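Local coordinates for protein chloromuconate cycloisomerase (Rhodococcus opacus, PDB 4M0X) that belongs to the enolase superfamily and holds a manganese ion in its barrel domain, at residues V218-P224 against I242-E248. Numbering follows the deposited sequence.
Sequences VTVAEQP and IPIMADE. With MN (manganese (II) ion), chain C.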
ATOM      1  N   VAL A 218     -19.124  -1.090  27.730  1.00 35.28           N
ATOM      2  CA  VAL A 218     -19.297  -1.964  26.575  1.00 31.21           C
ATOM      3  C   VAL A 218     -17.927  -2.414  26.150  1.00 29.38           C
ATOM      4  O   VAL A 218     -17.001  -1.613  26.061  1.00 29.62           O
ATOM      5  CB  VAL A 218     -20.022  -1.293  25.404  1.00 28.83           C
ATOM      6  CG1 VAL A 218     -19.840  -2.109  24.131  1.00 26.86           C
ATOM      7  CG2 VAL A 218     -21.485  -1.158  25.747  1.00 28.21           C
ATOM      8  N   THR A 219     -17.834  -3.700  25.854  1.00 28.49           N
ATOM      9  CA  THR A 219     -16.573  -4.377  25.790  1.00 27.44           C
ATOM     10  C   THR A 219     -16.185  -4.874  24.397  1.00 29.78           C
ATOM     11  O   THR A 219     -14.979  -5.078  24.093  1.00 28.77           O
ATOM     12  CB  THR A 219     -16.564  -5.456  26.862  1.00 25.78           C
ATOM     13  OG1 THR A 219     -15.483  -5.142  27.702  1.00 25.61           O
ATOM     14  CG2 THR A 219     -16.355  -6.867  26.328  1.00 28.38           C
ATOM     15  N   VAL A 220     -17.209  -5.046  23.563  1.00 28.67           N
ATOM     16  CA  VAL A 220     -17.030  -5.527  22.212  1.00 30.00           C
ATOM     17  C   VAL A 220     -18.116  -4.898  21.367  1.00 29.00           C
ATOM     18  O   VAL A 220     -19.235  -4.657  21.851  1.00 29.40           O
ATOM     19  CB  VAL A 220     -17.123  -7.083  22.132  1.00 32.20           C
ATOM     20  CG1 VAL A 220     -17.133  -7.561  20.681  1.00 31.76           C
ATOM     21  CG2 VAL A 220     -15.978  -7.765  22.887  1.00 30.64           C
ATOM     22  N   ALA A 221     -17.801  -4.626  20.108  1.00 26.62           N
ATOM     23  CA  ALA A 221     -18.830  -4.141  19.220  1.00 25.38           C
ATOM     24  C   ALA A 221     -19.026  -5.150  18.112  1.00 25.01           C
ATOM     25  O   ALA A 221     -18.128  -5.403  17.313  1.00 24.84           O
ATOM     26  CB  ALA A 221     -18.477  -2.780  18.668  1.00 25.20           C
ATOM     27  N   GLU A 222     -20.208  -5.742  18.086  1.00 23.67           N
ATOM     28  CA  GLU A 222     -20.519  -6.687  17.070  1.00 23.08           C
ATOM     29  C   GLU A 222     -21.082  -5.938  15.877  1.00 23.26           C
ATOM     30  O   GLU A 222     -21.811  -4.983  16.046  1.00 23.07           O
ATOM     31  CB  GLU A 222     -21.503  -7.740  17.588  1.00 24.34           C
ATOM     32  CG  GLU A 222     -21.423  -9.028  16.775  1.00 26.25           C
ATOM     33  CD  GLU A 222     -22.536 -10.020  17.046  1.00 26.69           C
ATOM     34  OE1 GLU A 222     -22.957 -10.116  18.227  1.00 28.13           O
ATOM     35  OE2 GLU A 222     -22.949 -10.708  16.076  1.00 24.59           O
ATOM     36  N   GLN A 223     -20.709  -6.374  14.671  1.00 24.48           N
ATOM     37  CA  GLN A 223     -21.188  -5.824  13.415  1.00 24.21           C
ATOM     38  C   GLN A 223     -21.853  -4.478  13.554  1.00 25.22           C
ATOM     39  O   GLN A 223     -23.074  -4.382  13.480  1.00 27.57           O
ATOM     40  CB  GLN A 223     -22.184  -6.776  12.770  1.00 24.91           C
ATOM     41  CG  GLN A 223     -22.399  -6.472  11.291  1.00 24.71           C
ATOM     42  CD  GLN A 223     -21.165  -6.776  10.495  1.00 24.59           C
ATOM     43  OE1 GLN A 223     -20.596  -7.869  10.608  1.00 25.26           O
ATOM     44  NE2 GLN A 223     -20.720  -5.807   9.705  1.00 25.04           N
ATOM     45  N   PRO A 224     -21.071  -3.414  13.772  1.00 25.59           N
ATOM     46  CA  PRO A 224     -21.812  -2.150  13.974  1.00 24.69           C
ATOM     47  C   PRO A 224     -22.322  -1.529  12.659  1.00 24.68           C
ATOM     48  O   PRO A 224     -23.431  -1.001  12.605  1.00 26.01           O
ATOM     49  CB  PRO A 224     -20.793  -1.247  14.658  1.00 23.43           C
ATOM     50  CG  PRO A 224     -19.472  -1.815  14.281  1.00 24.44           C
ATOM     51  CD  PRO A 224     -19.631  -3.288  14.039  1.00 24.08           C
ATOM     52  N   ILE A 242     -11.991  -0.557  21.976  1.00 34.32           N
ATOM     53  CA  ILE A 242     -12.567  -1.879  22.196  1.00 32.98           C
ATOM     54  C   ILE A 242     -12.568  -2.612  20.876  1.00 30.86           C
ATOM     55  O   ILE A 242     -12.588  -1.985  19.828  1.00 31.22           O
ATOM     56  CB  ILE A 242     -14.014  -1.821  22.773  1.00 33.36           C
ATOM     57  CG1 ILE A 242     -14.890  -0.868  21.956  1.00 31.16           C
ATOM     58  CG2 ILE A 242     -14.008  -1.452  24.257  1.00 30.13           C
ATOM     59  CD1 ILE A 242     -16.361  -1.071  22.189  1.00 31.68           C
ATOM     60  N   PRO A 243     -12.524  -3.946  20.913  1.00 30.28           N
ATOM     61  CA  PRO A 243     -12.503  -4.677  19.638  1.00 27.91           C
ATOM     62  C   PRO A 243     -13.830  -4.732  18.893  1.00 27.79           C
ATOM     63  O   PRO A 243     -14.904  -4.575  19.475  1.00 27.61           O
ATOM     64  CB  PRO A 243     -12.069  -6.091  20.047  1.00 27.69           C
ATOM     65  CG  PRO A 243     -12.418  -6.205  21.492  1.00 28.58           C
ATOM     66  CD  PRO A 243     -12.236  -4.820  22.068  1.00 28.77           C
ATOM     67  N   ILE A 244     -13.724  -5.017  17.603  1.00 29.13           N
ATOM     68  CA  ILE A 244     -14.840  -5.136  16.678  1.00 27.94           C
ATOM     69  C   ILE A 244     -14.968  -6.598  16.226  1.00 28.11           C
ATOM     70  O   ILE A 244     -13.994  -7.205  15.739  1.00 28.91           O
ATOM     71  CB  ILE A 244     -14.549  -4.280  15.420  1.00 28.96           C
ATOM     72  CG1 ILE A 244     -14.269  -2.838  15.798  1.00 30.04           C
ATOM     73  CG2 ILE A 244     -15.674  -4.343  14.398  1.00 29.53           C
ATOM     74  CD1 ILE A 244     -15.442  -2.174  16.477  1.00 32.27           C
ATOM     75  N   MET A 245     -16.177  -7.139  16.318  1.00 25.76           N
ATOM     76  CA  MET A 245     -16.455  -8.479  15.841  1.00 23.29           C
ATOM     77  C   MET A 245     -17.297  -8.525  14.562  1.00 22.01           C
ATOM     78  O   MET A 245     -18.350  -7.908  14.468  1.00 23.49           O
ATOM     79  CB  MET A 245     -17.163  -9.219  16.940  1.00 24.50           C
ATOM     80  CG  MET A 245     -17.644 -10.614  16.617  1.00 25.91           C
ATOM     81  SD  MET A 245     -17.746 -11.524  18.173  1.00 28.15           S
ATOM     82  CE  MET A 245     -19.040 -10.682  19.078  1.00 25.42           C
ATOM     83  N   ALA A 246     -16.825  -9.286  13.588  1.00 19.19           N
ATOM     84  CA  ALA A 246     -17.578  -9.580  12.407  1.00 17.60           C
ATOM     85  C   ALA A 246     -18.578 -10.685  12.705  1.00 18.47           C
ATOM     86  O   ALA A 246     -18.249 -11.684  13.367  1.00 17.54           O
ATOM     87  CB  ALA A 246     -16.637 -10.016  11.312  1.00 17.05           C
ATOM     88  N   ASP A 247     -19.801 -10.503  12.221  1.00 19.48           N
ATOM     89  CA  ASP A 247     -20.814 -11.530  12.278  1.00 20.69           C
ATOM     90  C   ASP A 247     -21.317 -11.669  10.840  1.00 22.66           C
ATOM     91  O   ASP A 247     -20.764 -12.480  10.081  1.00 22.46           O
ATOM     92  CB  ASP A 247     -21.930 -11.179  13.270  1.00 21.33           C
ATOM     93  CG  ASP A 247     -23.114 -12.162  13.207  1.00 22.52           C
ATOM     94  OD1 ASP A 247     -22.991 -13.208  12.521  1.00 23.07           O
ATOM     95  OD2 ASP A 247     -24.172 -11.886  13.821  1.00 21.24           O
ATOM     96  N   GLU A 248     -22.311 -10.855  10.455  1.00 23.25           N
ATOM     97  CA  GLU A 248     -22.831 -10.812   9.072  1.00 23.62           C
ATOM     98  C   GLU A 248     -21.729 -10.730   8.010  1.00 24.51           C
ATOM     99  O   GLU A 248     -21.944 -11.140   6.870  1.00 24.70           O
ATOM    100  CB  GLU A 248     -23.719  -9.577   8.865  1.00 25.10           C
ATOM    101  CG  GLU A 248     -25.120  -9.607   9.457  1.00 24.89           C
ATOM    102  CD  GLU A 248     -25.133  -9.145  10.898  1.00 28.65           C
ATOM    103  OE1 GLU A 248     -24.055  -9.175  11.587  1.00 29.96           O
ATOM    104  OE2 GLU A 248     -26.231  -8.750  11.355  1.00 30.62           O
TER
HETATM  105 MN    MN C 401     -25.005 -10.612  15.448  1.00 27.26          MN
HETATM  106  O   HOH W   1     -26.886 -10.319  13.839  1.00 30.04           O
HETATM  107  O   HOH W   2     -24.473  -8.928  14.099  1.00 15.89           O
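A221 and E222 pair with I244 and M245 as neighbouring parallel strands, their axes 4.6 Å apart at closest and inclined by 31°, in the register A221–I244 and E222–M245. Three backbone hydrogen bonds hold this register: A221 N to P243 O, M245 N to A221 O, and Q223 N to M245 O. Beyond the strand ends the side chain of Q223 continues the ladder: its OE1 accepts D247 N at 3.2 Å, nearly straight (171°) and in the carbonyl plane, while NE2 hydrogen-bonds to I225 O and S249 OG. On the barrel-interior face, M245 bends at its last torsion and lays CE 3.7 Å from E222 CG and 4.0 Å from V220 CG1. On the face toward helix 203-215, I244 CD1 meets A221 CB at 3.8 Å. E222 runs extended, CG anti to the backbone N (chi1 -157°), bringing OE2 to manganese at 2.1 Å; D247 OD2 binds it at 2.2 Å. E248 accepts hydrogen bonds from both metal-bound waters, a second-shell role. Strand 220-222, helix 230-239 and strand 244-246 form one beta-alpha-beta unit of the barrel, supplying two of three acidic ligands; D196 comes from preceding strand 192-196. Sharing one cation lets two like-charged carboxylates lie close, and salt bridges from E222 OE1 to K165 and D247 OD1 to K271 occupy each second oxygen, fixing its carboxylate's rotation.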